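Local structure of glyoxalase 3 (Candida albicans, 4LRU) at residues 12-18 with 109-115; 17-21 with 174-179; 116-122 with 143-148; 163-168 with 187-192. The protein converts methylglyoxal to D-lactate in a single step that needs no glutathione, detoxifying the methylglyoxal that Candida albicans itself produces. One frame throughout, in Å; residues are numbered along the deposited sequence. Where two conformers were deposited one is given.

Contact 1 of 4, residues 12-18 with 109-115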
loop_
_atom_site.group_PDB
_atom_site.type_symbol
_atom_site.label_atom_id
_atom_site.label_comp_id
_atom_site.label_asym_id
_atom_site.label_seq_id
_atom_site.Cartn_x
_atom_site.Cartn_y
_atom_site.Cartn_z
ATOM N N THR A 12 4.774 -3.712 -4.098
ATOM C CA THR A 12 5.889 -3.229 -4.903
ATOM C C THR A 12 6.657 -4.368 -5.580
ATOM O O THR A 12 6.828 -5.452 -5.020
ATOM C CB THR A 12 6.906 -2.395 -4.103
ATOM O OG1 THR A 12 7.921 -1.905 -4.992
ATOM C CG2 THR A 12 7.564 -3.211 -2.999
ATOM N N SER A 13 7.145 -4.076 -6.789
ATOM C CA SER A 13 7.980 -4.981 -7.570
ATOM C C SER A 13 9.484 -4.671 -7.437
ATOM O O SER A 13 10.319 -5.423 -7.930
ATOM C CB SER A 13 7.588 -4.892 -9.049
ATOM O OG SER A 13 7.946 -3.628 -9.613
ATOM N N TYR A 14 9.823 -3.593 -6.735
ATOM C CA TYR A 14 11.208 -3.167 -6.613
ATOM C C TYR A 14 11.826 -3.913 -5.441
ATOM O O TYR A 14 11.253 -3.915 -4.356
ATOM C CB TYR A 14 11.272 -1.669 -6.369
ATOM C CG TYR A 14 12.682 -1.136 -6.360
ATOM C CD1 TYR A 14 13.350 -0.876 -7.549
ATOM C CD2 TYR A 14 13.376 -0.962 -5.164
ATOM C CE1 TYR A 14 14.650 -0.406 -7.548
ATOM C CE2 TYR A 14 14.681 -0.491 -5.155
ATOM C CZ TYR A 14 15.305 -0.194 -6.358
ATOM O OH TYR A 14 16.616 0.246 -6.392
ATOM N N ASN A 15 12.960 -4.565 -5.669
ATOM C CA ASN A 15 13.606 -5.376 -4.631
ATOM C C ASN A 15 15.114 -5.333 -4.848
ATOM O O ASN A 15 15.657 -6.110 -5.630
ATOM C CB ASN A 15 13.031 -6.802 -4.720
ATOM C CG ASN A 15 13.694 -7.802 -3.787
ATOM O OD1 ASN A 15 13.927 -8.950 -4.173
ATOM N ND2 ASN A 15 13.939 -7.404 -2.548
ATOM N N GLU A 16 15.765 -4.362 -4.209
ATOM C CA GLU A 16 17.183 -4.095 -4.413
ATOM C C GLU A 16 17.791 -3.689 -3.080
ATOM O O GLU A 16 17.097 -3.145 -2.208
ATOM C CB GLU A 16 17.383 -2.917 -5.369
ATOM C CG GLU A 16 16.783 -3.050 -6.757
ATOM C CD GLU A 16 17.461 -4.095 -7.610
ATOM O OE1 GLU A 16 16.821 -4.537 -8.593
ATOM O OE2 GLU A 16 18.604 -4.491 -7.302
ATOM N N THR A 17 19.094 -3.896 -2.957
ATOM C CA THR A 17 19.892 -3.283 -1.895
ATOM C C THR A 17 19.645 -1.779 -1.826
ATOM O O THR A 17 19.712 -1.080 -2.836
ATOM C CB THR A 17 21.401 -3.560 -2.072
ATOM O OG1 THR A 17 21.855 -3.045 -3.332
ATOM C CG2 THR A 17 21.673 -5.053 -2.011
ATOM N N PHE A 18 19.364 -1.293 -0.620
ATOM C CA PHE A 18 18.763 0.025 -0.426
ATOM C C PHE A 18 19.301 0.703 0.835
ATOM O O PHE A 18 19.714 1.867 0.806
ATOM C CB PHE A 18 17.240 -0.122 -0.332
ATOM C CG PHE A 18 16.517 1.156 -0.032
ATOM C CD1 PHE A 18 16.389 2.142 -0.995
ATOM C CD2 PHE A 18 15.930 1.357 1.207
ATOM C CE1 PHE A 18 15.691 3.309 -0.723
ATOM C CE2 PHE A 18 15.234 2.511 1.481
ATOM C CZ PHE A 18 15.120 3.497 0.518
ATOM N N HIS A 109 9.660 0.541 1.289
ATOM C CA HIS A 109 10.278 1.633 0.539
ATOM C C HIS A 109 10.377 1.324 -0.962
ATOM O O HIS A 109 10.510 2.233 -1.773
ATOM C CB HIS A 109 11.661 1.950 1.098
ATOM C CG HIS A 109 11.641 2.789 2.342
ATOM N ND1 HIS A 109 11.464 2.253 3.602
ATOM C CD2 HIS A 109 11.793 4.125 2.522
ATOM C CE1 HIS A 109 11.504 3.222 4.501
ATOM N NE2 HIS A 109 11.708 4.365 3.873
ATOM N N GLY A 110 10.294 0.056 -1.338
ATOM C CA GLY A 110 10.329 -0.299 -2.760
ATOM C C GLY A 110 9.288 0.478 -3.557
ATOM O O GLY A 110 9.516 0.839 -4.725
ATOM N N THR A 111 8.137 0.749 -2.954
ATOM C CA THR A 111 7.062 1.450 -3.662
ATOM C C THR A 111 7.479 2.825 -4.211
ATOM O O THR A 111 6.889 3.308 -5.179
ATOM C CB THR A 111 5.822 1.698 -2.773
ATOM O OG1 THR A 111 6.202 2.473 -1.629
ATOM C CG2 THR A 111 5.194 0.410 -2.332
ATOM N N LEU A 112 8.460 3.466 -3.574
ATOM C CA LEU A 112 8.955 4.756 -4.015
ATOM C C LEU A 112 9.500 4.672 -5.428
ATOM O O LEU A 112 9.516 5.673 -6.149
ATOM C CB LEU A 112 10.055 5.259 -3.081
ATOM C CG LEU A 112 9.572 5.571 -1.660
ATOM C CD1 LEU A 112 10.753 5.743 -0.727
ATOM C CD2 LEU A 112 8.683 6.810 -1.630
ATOM N N PHE A 113 9.965 3.482 -5.798
ATOM C CA PHE A 113 10.629 3.290 -7.085
ATOM C C PHE A 113 9.641 2.986 -8.206
ATOM O O PHE A 113 9.792 3.494 -9.327
ATOM C CB PHE A 113 11.691 2.190 -6.998
ATOM C CG PHE A 113 12.875 2.561 -6.142
ATOM C CD1 PHE A 113 12.846 2.356 -4.769
ATOM C CD2 PHE A 113 14.012 3.110 -6.705
ATOM C CE1 PHE A 113 13.926 2.696 -3.983
ATOM C CE2 PHE A 113 15.112 3.446 -5.923
ATOM C CZ PHE A 113 15.069 3.229 -4.558
ATOM N N ASP A 114 8.649 2.142 -7.932
ATOM C CA ASP A 114 7.749 1.695 -8.983
ATOM C C ASP A 114 6.340 2.262 -8.968
ATOM O O ASP A 114 5.769 2.508 -10.031
ATOM C CB ASP A 114 7.750 0.179 -9.127
ATOM C CG ASP A 114 7.156 -0.540 -7.927
ATOM O OD1 ASP A 114 7.169 0.010 -6.799
ATOM O OD2 ASP A 114 6.709 -1.680 -8.130
ATOM N N TYR A 115 5.772 2.508 -7.793
ATOM C CA TYR A 115 4.365 2.910 -7.744
ATOM C C TYR A 115 4.059 4.187 -8.562
ATOM O O TYR A 115 3.036 4.246 -9.208
ATOM C CB TYR A 115 3.853 3.078 -6.310
ATOM C CG TYR A 115 3.345 1.802 -5.636
ATOM C CD1 TYR A 115 3.603 0.527 -6.154
ATOM C CD2 TYR A 115 2.639 1.888 -4.442
ATOM C CE1 TYR A 115 3.141 -0.611 -5.506
ATOM C CE2 TYR A 115 2.179 0.767 -3.792
ATOM C CZ TYR A 115 2.446 -0.488 -4.302
ATOM O OH TYR A 115 1.992 -1.640 -3.653
#
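Hydrogen bonds to D114 and an aromatic cluster link the loop after the central strand 6-10 to the short helix 111-114 of this DJ-1 superfamily fold, and an ST turn shapes the loop. D114 accepts all three hydrogen bonds that cross the contact. Its OD1 accepts from T12 OG1 at 2.7 Å, the donor lying above the carboxylate plane. OD2 takes two donors from one and the same face: S13 N on the syn side, with a nearly straight N-H (170°), and S13 OG from above the plane at 2.7 Å. Three bonds therefore fix the rotation of the carboxylate. T12 OG1 also accepts from Y14 N at 3.1 Å, which closes the ST turn and orients the hydroxyl. The aromatic half begins at Y14, whose ring lies over one face of F113 as an offset stack, centroids 3.7 Å apart and planes within 6°. F18 approaches the same F113 ring at its edge, where CE1 comes 3.8 Å from F113 CE1. H109, whose NE2 is hydrogen-bonded to the inferred active-site residue E171, brings the cluster to the border of that site. Elsewhere on its ring, F18 meets H109 with CZ and CE2, the latter 3.6 Å from H109 CB.

Contact 2 of 4, residues 17-21 with 174-179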
loop_
_atom_site.group_PDB
_atom_site.type_symbol
_atom_site.label_atom_id
_atom_site.label_comp_id
_atom_site.label_asym_id
_atom_site.label_seq_id
_atom_site.Cartn_x
_atom_site.Cartn_y
_atom_site.Cartn_z
ATOM N N THR A 17 19.094 -3.896 -2.957
ATOM C CA THR A 17 19.892 -3.283 -1.895
ATOM C C THR A 17 19.645 -1.779 -1.826
ATOM O O THR A 17 19.712 -1.080 -2.836
ATOM C CB THR A 17 21.401 -3.560 -2.072
ATOM O OG1 THR A 17 21.855 -3.045 -3.332
ATOM C CG2 THR A 17 21.673 -5.053 -2.011
ATOM N N PHE A 18 19.364 -1.293 -0.620
ATOM C CA PHE A 18 18.763 0.025 -0.426
ATOM C C PHE A 18 19.301 0.703 0.835
ATOM O O PHE A 18 19.714 1.867 0.806
ATOM C CB PHE A 18 17.240 -0.122 -0.332
ATOM C CG PHE A 18 16.517 1.156 -0.032
ATOM C CD1 PHE A 18 16.389 2.142 -0.995
ATOM C CD2 PHE A 18 15.930 1.357 1.207
ATOM C CE1 PHE A 18 15.691 3.309 -0.723
ATOM C CE2 PHE A 18 15.234 2.511 1.481
ATOM C CZ PHE A 18 15.120 3.497 0.518
ATOM N N TYR A 19 19.298 -0.029 1.943
ATOM C CA TYR A 19 19.701 0.538 3.236
ATOM C C TYR A 19 21.224 0.661 3.353
ATOM O O TYR A 19 21.972 -0.073 2.700
ATOM C CB TYR A 19 19.180 -0.347 4.367
ATOM C CG TYR A 19 17.671 -0.426 4.411
ATOM C CD1 TYR A 19 16.915 0.657 4.849
ATOM C CD2 TYR A 19 16.997 -1.559 3.968
ATOM C CE1 TYR A 19 15.542 0.597 4.896
ATOM C CE2 TYR A 19 15.619 -1.621 3.999
ATOM C CZ TYR A 19 14.893 -0.546 4.459
ATOM O OH TYR A 19 13.512 -0.594 4.498
ATOM N N SER A 20 21.674 1.556 4.233
ATOM C CA SER A 20 23.099 1.710 4.527
ATOM C C SER A 20 23.776 0.425 4.991
ATOM O O SER A 20 24.977 0.245 4.789
ATOM C CB SER A 20 23.295 2.795 5.592
ATOM O OG SER A 20 22.817 4.042 5.115
ATOM N N ASP A 21 23.022 -0.464 5.631
ATOM C CA ASP A 21 23.585 -1.726 6.129
ATOM C C ASP A 21 23.682 -2.781 5.022
ATOM O O ASP A 21 24.074 -3.926 5.266
ATOM C CB ASP A 21 22.745 -2.261 7.295
ATOM C CG ASP A 21 21.355 -2.675 6.864
ATOM O OD1 ASP A 21 21.064 -2.588 5.653
ATOM O OD2 ASP A 21 20.553 -3.089 7.731
ATOM N N LEU A 174 15.247 5.848 9.977
ATOM C CA LEU A 174 15.649 4.659 9.224
ATOM C C LEU A 174 16.915 4.880 8.401
ATOM O O LEU A 174 17.437 3.947 7.775
ATOM C CB LEU A 174 14.511 4.195 8.321
ATOM C CG LEU A 174 13.274 3.688 9.066
ATOM C CD1 LEU A 174 12.198 3.283 8.069
ATOM C CD2 LEU A 174 13.625 2.531 9.999
ATOM N N GLY A 175 17.406 6.111 8.405
ATOM C CA GLY A 175 18.649 6.454 7.743
ATOM C C GLY A 175 18.560 6.469 6.226
ATOM O O GLY A 175 19.564 6.235 5.545
ATOM N N VAL A 176 17.379 6.772 5.690
ATOM C CA VAL A 176 17.202 6.786 4.232
ATOM C C VAL A 176 16.852 8.146 3.618
ATOM O O VAL A 176 16.608 8.257 2.414
ATOM C CB VAL A 176 16.147 5.754 3.807
ATOM C CG1 VAL A 176 16.545 4.380 4.325
ATOM C CG2 VAL A 176 14.774 6.158 4.316
ATOM N N THR A 177 16.844 9.201 4.422
ATOM C CA THR A 177 16.527 10.513 3.894
ATOM C C THR A 177 17.452 10.947 2.741
ATOM O O THR A 177 16.977 11.425 1.716
ATOM C CB THR A 177 16.595 11.575 5.001
ATOM O OG1 THR A 177 15.712 11.187 6.069
ATOM C CG2 THR A 177 16.183 12.928 4.464
ATOM N N ASP A 178 18.758 10.782 2.901
ATOM C CA ASP A 178 19.698 11.254 1.878
ATOM C C ASP A 178 19.580 10.406 0.615
ATOM O O ASP A 178 19.626 10.928 -0.505
ATOM C CB ASP A 178 21.136 11.194 2.388
ATOM C CG ASP A 178 21.375 12.106 3.564
ATOM O OD1 ASP A 178 20.622 13.100 3.709
ATOM O OD2 ASP A 178 22.325 11.835 4.328
ATOM N N ILE A 179 19.429 9.103 0.813
ATOM C CA ILE A 179 19.161 8.173 -0.285
ATOM C C ILE A 179 17.960 8.637 -1.099
ATOM O O ILE A 179 18.012 8.694 -2.326
ATOM C CB ILE A 179 18.937 6.742 0.242
ATOM C CG1 ILE A 179 20.268 6.155 0.727
ATOM C CG2 ILE A 179 18.326 5.858 -0.836
ATOM C CD1 ILE A 179 20.123 4.984 1.674
HETATM O O HOH W 1 19.814 3.172 5.804
HETATM O O HOH W 2 22.148 5.496 7.009
#
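F18 meets V176 and I179 with the far part of its ring, as tracing the side chain outward makes clear. From CB the bond to CG points away from the backbone N (chi1 176°), and neither atom has a neighbour in 174-179 within 4.2 Å. Along one branch, CD1 only grazes I179 CG2, whereas CE1 closes to 3.7 Å from that methyl. Along the other, CE2 lies 3.6 Å from V176 CG1, and the terminal CZ sits near V176 CB. V176 and I179 thus meet different ring carbons, CE2 and CZ against CE1 and CD1. V176 CG1 also touches Y19 CD1 at 3.8 Å, so one methyl contacts two aromatic side chains. Y19 places its ring over F18 CD2, and its OH bonds to D58.

One water accepts from S20 N at 2.9 Å and donates to L174 O at 3.2 Å, with a weak bond to G175 O; a second donates to G175 O and lies unusually close to S20 OG. G175 ends helix 168-173 in a Schellman motif with positive phi (72°). The direct contact, beside the inferred active-site residue E171, is therefore apolar, and the hydrogen-bonded links across it pass through water near the exposed S20 and G175.

Contact 3 of 4, residues 116-122 with 143-148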
loop_
_atom_site.group_PDB
_atom_site.type_symbol
_atom_site.label_atom_id
_atom_site.label_comp_id
_atom_site.label_asym_id
_atom_site.label_seq_id
_atom_site.Cartn_x
_atom_site.Cartn_y
_atom_site.Cartn_z
ATOM N N PRO A 116 4.943 5.206 -8.529
ATOM C CA PRO A 116 4.612 6.413 -9.293
ATOM C C PRO A 116 4.492 6.246 -10.800
ATOM O O PRO A 116 3.912 7.110 -11.467
ATOM C CB PRO A 116 5.736 7.380 -8.944
ATOM C CG PRO A 116 6.220 6.924 -7.595
ATOM C CD PRO A 116 6.099 5.422 -7.644
ATOM N N ASN A 117 5.068 5.171 -11.342
ATOM C CA ASN A 117 5.000 4.908 -12.778
ATOM C C ASN A 117 4.345 3.576 -13.080
ATOM O O ASN A 117 4.432 3.082 -14.216
ATOM C CB ASN A 117 6.392 4.923 -13.391
ATOM C CG ASN A 117 7.102 6.236 -13.179
ATOM O OD1 ASN A 117 8.224 6.281 -12.672
ATOM N ND2 ASN A 117 6.458 7.313 -13.577
ATOM N N ALA A 118 3.682 3.012 -12.074
ATOM C CA ALA A 118 3.042 1.707 -12.216
ATOM C C ALA A 118 1.670 1.883 -12.837
ATOM O O ALA A 118 0.637 1.735 -12.171
ATOM C CB ALA A 118 2.958 1.002 -10.875
ATOM N N LYS A 119 1.656 2.134 -14.148
ATOM C CA LYS A 119 0.452 2.622 -14.794
ATOM C C LYS A 119 -0.675 1.595 -14.776
ATOM O O LYS A 119 -1.824 1.972 -14.693
ATOM C CB LYS A 119 0.760 3.110 -16.207
ATOM C CG LYS A 119 1.629 4.365 -16.174
ATOM C CD LYS A 119 1.774 5.035 -17.522
ATOM C CE LYS A 119 2.709 6.228 -17.401
ATOM N NZ LYS A 119 2.163 7.287 -16.497
ATOM N N ASP A 120 -0.349 0.308 -14.831
ATOM C CA ASP A 120 -1.392 -0.726 -14.769
ATOM C C ASP A 120 -2.059 -0.799 -13.384
ATOM O O ASP A 120 -3.305 -0.792 -13.282
ATOM C CB ASP A 120 -0.822 -2.091 -15.154
ATOM C CG ASP A 120 -0.437 -2.169 -16.623
ATOM O OD1 ASP A 120 -1.260 -1.739 -17.467
ATOM O OD2 ASP A 120 0.662 -2.697 -16.932
ATOM N N LEU A 121 -1.261 -0.866 -12.320
ATOM C CA LEU A 121 -1.817 -0.767 -10.963
ATOM C C LEU A 121 -2.605 0.528 -10.802
ATOM O O LEU A 121 -3.696 0.536 -10.208
ATOM C CB LEU A 121 -0.696 -0.807 -9.916
ATOM C CG LEU A 121 -0.093 -2.187 -9.682
ATOM C CD1 LEU A 121 1.075 -2.107 -8.731
ATOM C CD2 LEU A 121 -1.156 -3.136 -9.138
ATOM N N GLN A 122 -2.055 1.628 -11.313
ATOM C CA GLN A 122 -2.733 2.914 -11.203
ATOM C C GLN A 122 -4.089 2.898 -11.902
ATOM O O GLN A 122 -5.057 3.511 -11.411
ATOM C CB GLN A 122 -1.847 4.039 -11.734
ATOM C CG GLN A 122 -0.711 4.398 -10.784
ATOM C CD GLN A 122 0.161 5.505 -11.318
ATOM O OE1 GLN A 122 0.400 5.583 -12.526
ATOM N NE2 GLN A 122 0.617 6.389 -10.442
ATOM N N ALA A 143 2.464 6.610 -2.591
ATOM C CA ALA A 143 3.215 6.885 -3.818
ATOM C C ALA A 143 2.426 6.473 -5.060
ATOM O O ALA A 143 2.674 6.999 -6.138
ATOM C CB ALA A 143 4.570 6.196 -3.791
ATOM N N ILE A 144 1.460 5.567 -4.903
ATOM C CA ILE A 144 0.579 5.200 -6.011
ATOM C C ILE A 144 -0.189 6.402 -6.563
ATOM O O ILE A 144 -0.585 6.427 -7.730
ATOM C CB ILE A 144 -0.381 4.055 -5.621
ATOM C CG1 ILE A 144 -0.917 3.347 -6.874
ATOM C CG2 ILE A 144 -1.510 4.578 -4.748
ATOM C CD1 ILE A 144 0.076 2.459 -7.588
ATOM N N PHE A 145 -0.387 7.418 -5.735
ATOM C CA PHE A 145 -1.143 8.587 -6.159
ATOM C C PHE A 145 -0.274 9.617 -6.875
ATOM O O PHE A 145 -0.762 10.619 -7.402
ATOM C CB PHE A 145 -1.806 9.264 -4.946
ATOM C CG PHE A 145 -2.754 8.373 -4.184
ATOM C CD1 PHE A 145 -3.854 7.818 -4.806
ATOM C CD2 PHE A 145 -2.553 8.120 -2.833
ATOM C CE1 PHE A 145 -4.741 7.015 -4.107
ATOM C CE2 PHE A 145 -3.420 7.303 -2.131
ATOM C CZ PHE A 145 -4.511 6.744 -2.770
ATOM N N GLU A 146 1.035 9.405 -6.853
ATOM C CA GLU A 146 1.936 10.300 -7.539
ATOM C C GLU A 146 1.761 10.126 -9.055
ATOM O O GLU A 146 1.727 9.008 -9.559
ATOM C CB GLU A 146 3.387 10.026 -7.111
ATOM C CG GLU A 146 4.364 11.047 -7.659
ATOM C CD GLU A 146 5.804 10.803 -7.250
ATOM O OE1 GLU A 146 6.023 10.186 -6.197
ATOM O OE2 GLU A 146 6.712 11.255 -7.990
ATOM N N ASN A 147 1.613 11.244 -9.754
ATOM C CA ASN A 147 1.338 11.258 -11.199
ATOM C C ASN A 147 -0.011 10.680 -11.592
ATOM O O ASN A 147 -0.229 10.351 -12.763
ATOM C CB ASN A 147 2.424 10.516 -11.987
ATOM C CG ASN A 147 3.819 10.970 -11.628
ATOM O OD1 ASN A 147 4.101 12.168 -11.588
ATOM N ND2 ASN A 147 4.711 10.011 -11.383
ATOM N N LEU A 148 -0.940 10.567 -10.649
ATOM C CA LEU A 148 -2.194 9.873 -10.943
ATOM C C LEU A 148 -3.353 10.843 -11.104
ATOM O O LEU A 148 -3.844 11.414 -10.127
ATOM C CB LEU A 148 -2.527 8.851 -9.871
ATOM C CG LEU A 148 -3.725 7.959 -10.178
ATOM C CD1 LEU A 148 -3.563 7.286 -11.538
ATOM C CD2 LEU A 148 -3.911 6.944 -9.075
#
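Q122 turns its CG away from its own carbonyl carbon (chi1 -75°) and then runs extended, which carries its amide across to the backbone carbonyls of I144 and E146. NE2 donates to I144 O at 3.0 Å, with that oxygen 12° from the amide plane; the donor stands above the carbonyl plane. A second, bent bond from NE2 to E146 O is weak. Apolar atoms flank the Q122 chain: CG passes I144 CD1 at 3.8 Å and CB passes L148 CD1 at 3.7 Å, both partners running in the opposite direction. N147 supplies the reciprocal amide bond. Its ND2 donates to P116 O at 3.0 Å, almost perfectly straight (178°) and in the amide plane. The type II turn from F145 to L148, with N147 at positive phi, presents this side chain toward P116. Next to it, P116 CG rests 3.6 Å from E146 OE1, while E146 OE2 is engaged in a salt bridge with K194.

The contact thus joins the start of helix 119-130 to the 3-10 turn and loop that follow strand 134-138. L121 packs on strand 6-10 of the central sheet, and E146 reaches helix 188-195 at V191 and E195.

Contact 4 of 4, residues 163-168 with 187-192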
loop_
_atom_site.group_PDB
_atom_site.type_symbol
_atom_site.label_atom_id
_atom_site.label_comp_id
_atom_site.label_asym_id
_atom_site.label_seq_id
_atom_site.Cartn_x
_atom_site.Cartn_y
_atom_site.Cartn_z
ATOM N N ILE A 163 -4.612 13.097 3.019
ATOM C CA ILE A 163 -3.972 11.810 3.145
ATOM C C ILE A 163 -2.920 11.838 4.238
ATOM O O ILE A 163 -2.485 12.902 4.683
ATOM C CB ILE A 163 -3.292 11.361 1.845
ATOM C CG1 ILE A 163 -2.118 12.273 1.491
ATOM C CG2 ILE A 163 -4.305 11.234 0.723
ATOM C CD1 ILE A 163 -1.175 11.644 0.494
ATOM N N THR A 164 -2.552 10.655 4.693
ATOM C CA THR A 164 -1.350 10.500 5.488
ATOM C C THR A 164 -0.485 9.399 4.886
ATOM O O THR A 164 -0.786 8.876 3.809
ATOM C CB THR A 164 -1.686 10.217 6.963
ATOM O OG1 THR A 164 -0.512 10.399 7.765
ATOM C CG2 THR A 164 -2.228 8.820 7.147
ATOM N N GLY A 165 0.618 9.098 5.556
ATOM C CA GLY A 165 1.597 8.129 5.065
ATOM C C GLY A 165 2.876 8.309 5.857
ATOM O O GLY A 165 2.938 9.124 6.784
ATOM N N PHE A 166 3.914 7.593 5.460
ATOM C CA PHE A 166 5.131 7.509 6.259
ATOM C C PHE A 166 5.743 8.893 6.468
ATOM O O PHE A 166 5.809 9.709 5.551
ATOM C CB PHE A 166 6.133 6.548 5.624
ATOM C CG PHE A 166 7.137 5.991 6.601
ATOM C CD1 PHE A 166 6.767 5.016 7.514
ATOM C CD2 PHE A 166 8.418 6.506 6.671
ATOM C CE1 PHE A 166 7.668 4.516 8.412
ATOM C CE2 PHE A 166 9.332 5.995 7.567
ATOM C CZ PHE A 166 8.956 5.007 8.446
ATOM N N THR A 167 6.156 9.165 7.695
ATOM C CA THR A 167 6.570 10.514 8.079
ATOM C C THR A 167 7.985 10.844 7.604
ATOM O O THR A 167 8.838 9.966 7.495
ATOM C CB THR A 167 6.513 10.743 9.609
ATOM O OG1 THR A 167 7.500 9.940 10.269
ATOM C CG2 THR A 167 5.115 10.441 10.164
ATOM N N ASP A 168 8.240 12.123 7.364
ATOM C CA ASP A 168 9.600 12.582 7.087
ATOM C C ASP A 168 10.575 12.183 8.192
ATOM O O ASP A 168 11.692 11.754 7.910
ATOM C CB ASP A 168 9.628 14.088 6.904
ATOM C CG ASP A 168 8.919 14.557 5.633
ATOM O OD1 ASP A 168 8.489 13.722 4.817
ATOM O OD2 ASP A 168 8.810 15.792 5.474
ATOM N N THR A 187 8.910 11.850 -0.394
ATOM C CA THR A 187 8.189 11.455 0.803
ATOM C C THR A 187 6.702 11.636 0.568
ATOM O O THR A 187 6.288 12.322 -0.356
ATOM C CB THR A 187 8.570 12.307 2.026
ATOM O OG1 THR A 187 8.155 13.663 1.814
ATOM C CG2 THR A 187 10.052 12.252 2.271
ATOM N N ILE A 188 5.885 11.045 1.424
ATOM C CA ILE A 188 4.465 11.120 1.187
ATOM C C ILE A 188 3.959 12.556 1.341
ATOM O O ILE A 188 3.059 12.977 0.605
ATOM C CB ILE A 188 3.671 10.113 2.031
ATOM C CG1 ILE A 188 4.076 8.662 1.677
ATOM C CG2 ILE A 188 2.186 10.309 1.809
ATOM C CD1 ILE A 188 4.184 8.383 0.177
ATOM N N LYS A 189 4.543 13.309 2.268
ATOM C CA LYS A 189 4.249 14.727 2.382
ATOM C C LYS A 189 4.502 15.401 1.032
ATOM O O LYS A 189 3.644 16.108 0.520
ATOM C CB LYS A 189 5.098 15.376 3.475
ATOM C CG LYS A 189 4.690 16.806 3.800
ATOM C CD LYS A 189 5.470 17.353 4.985
ATOM C CE LYS A 189 4.996 18.747 5.363
ATOM N NZ LYS A 189 5.651 19.247 6.605
ATOM N N GLN A 190 5.668 15.139 0.449
ATOM C CA GLN A 190 6.035 15.707 -0.852
ATOM C C GLN A 190 5.077 15.254 -1.963
ATOM O O GLN A 190 4.757 16.022 -2.866
ATOM C CB GLN A 190 7.475 15.322 -1.208
ATOM C CG GLN A 190 8.525 16.059 -0.389
ATOM C CD GLN A 190 9.945 15.639 -0.755
ATOM O OE1 GLN A 190 10.261 14.453 -0.762
ATOM N NE2 GLN A 190 10.792 16.610 -1.083
ATOM N N VAL A 191 4.636 14.009 -1.909
ATOM C CA VAL A 191 3.624 13.516 -2.854
ATOM C C VAL A 191 2.349 14.334 -2.746
ATOM O O VAL A 191 1.790 14.763 -3.763
ATOM C CB VAL A 191 3.298 12.029 -2.654
ATOM C CG1 VAL A 191 2.115 11.607 -3.520
ATOM C CG2 VAL A 191 4.518 11.160 -2.967
ATOM N N ALA A 192 1.874 14.536 -1.517
ATOM C CA ALA A 192 0.729 15.408 -1.297
ATOM C C ALA A 192 0.979 16.807 -1.882
ATOM O O ALA A 192 0.128 17.357 -2.574
ATOM C CB ALA A 192 0.408 15.500 0.195
HETATM O O HOH W 3 5.985 12.427 4.743
HETATM O O HOH W 4 7.391 9.311 3.297
HETATM O O HOH W 5 8.950 16.295 2.875
#
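I188 is the apolar centre of the first shell. Its CG2 lies opposite the backbone N, which sends it to I163 CD1 at 3.8 Å; CG1, opposite the carbonyl carbon (chi1 -62°), turns to F166 N at 3.9 Å. The two isoleucine side chains cross at about a right angle, and A192 CB, one helical turn on, also reaches I163 CD1. G165, with no side chain, brings its CA to 4.0 Å from I188 CG2. At the other end, D168 OD1 comes 3.0 Å from T187 OG1 and OD2 lies 3.7 Å from K189 CD.

Water forms the next shell. One molecule donates to F166 O and D168 OD1 and accepts from K189 N; another donates to F166 O and accepts from I188 N. A third donates to D168 OD2 at 2.7 Å and bonds to T187 OG1 at 2.9 Å. What positions T187 is a capping box: Q190 N donates to T187 OG1, and T187 N to Q190 OE1 at 3.0 Å in the carbonyl plane.

Helix 188-195 thereby packs against the segment leading from strand 162-163 into helix 168-173. Strand 198-199 pairs with I163, and its Y199 touches I188 and A192; F166 is backbone-bonded to C139 and its ring meets that of H140, both inferred active-site residues.

In the fold
Contacts 1 and 2 start from the same loop after strand 6-10, share T17 and F18, and have centres about 12 Å apart. Contact 3 follows contact 1 in the chain, its helix 119-130 succeeding helix 111-114; Y115 packs on A143 and I144. Contact 4 comes later, its segments alternating with those of contact 2, and L174 touches F166 between them. Contacts 3 and 4 meet where E146 reaches V191 and A143 reaches I188. The widest separation, about 23 Å between centres, is that of contacts 2 and 3. H109, V176 and F166 each approach E171, so contacts 1, 2 and 4 each border the inferred active site, while segment 143-148 of contact 3 comes just after C139 and H140 in the chain.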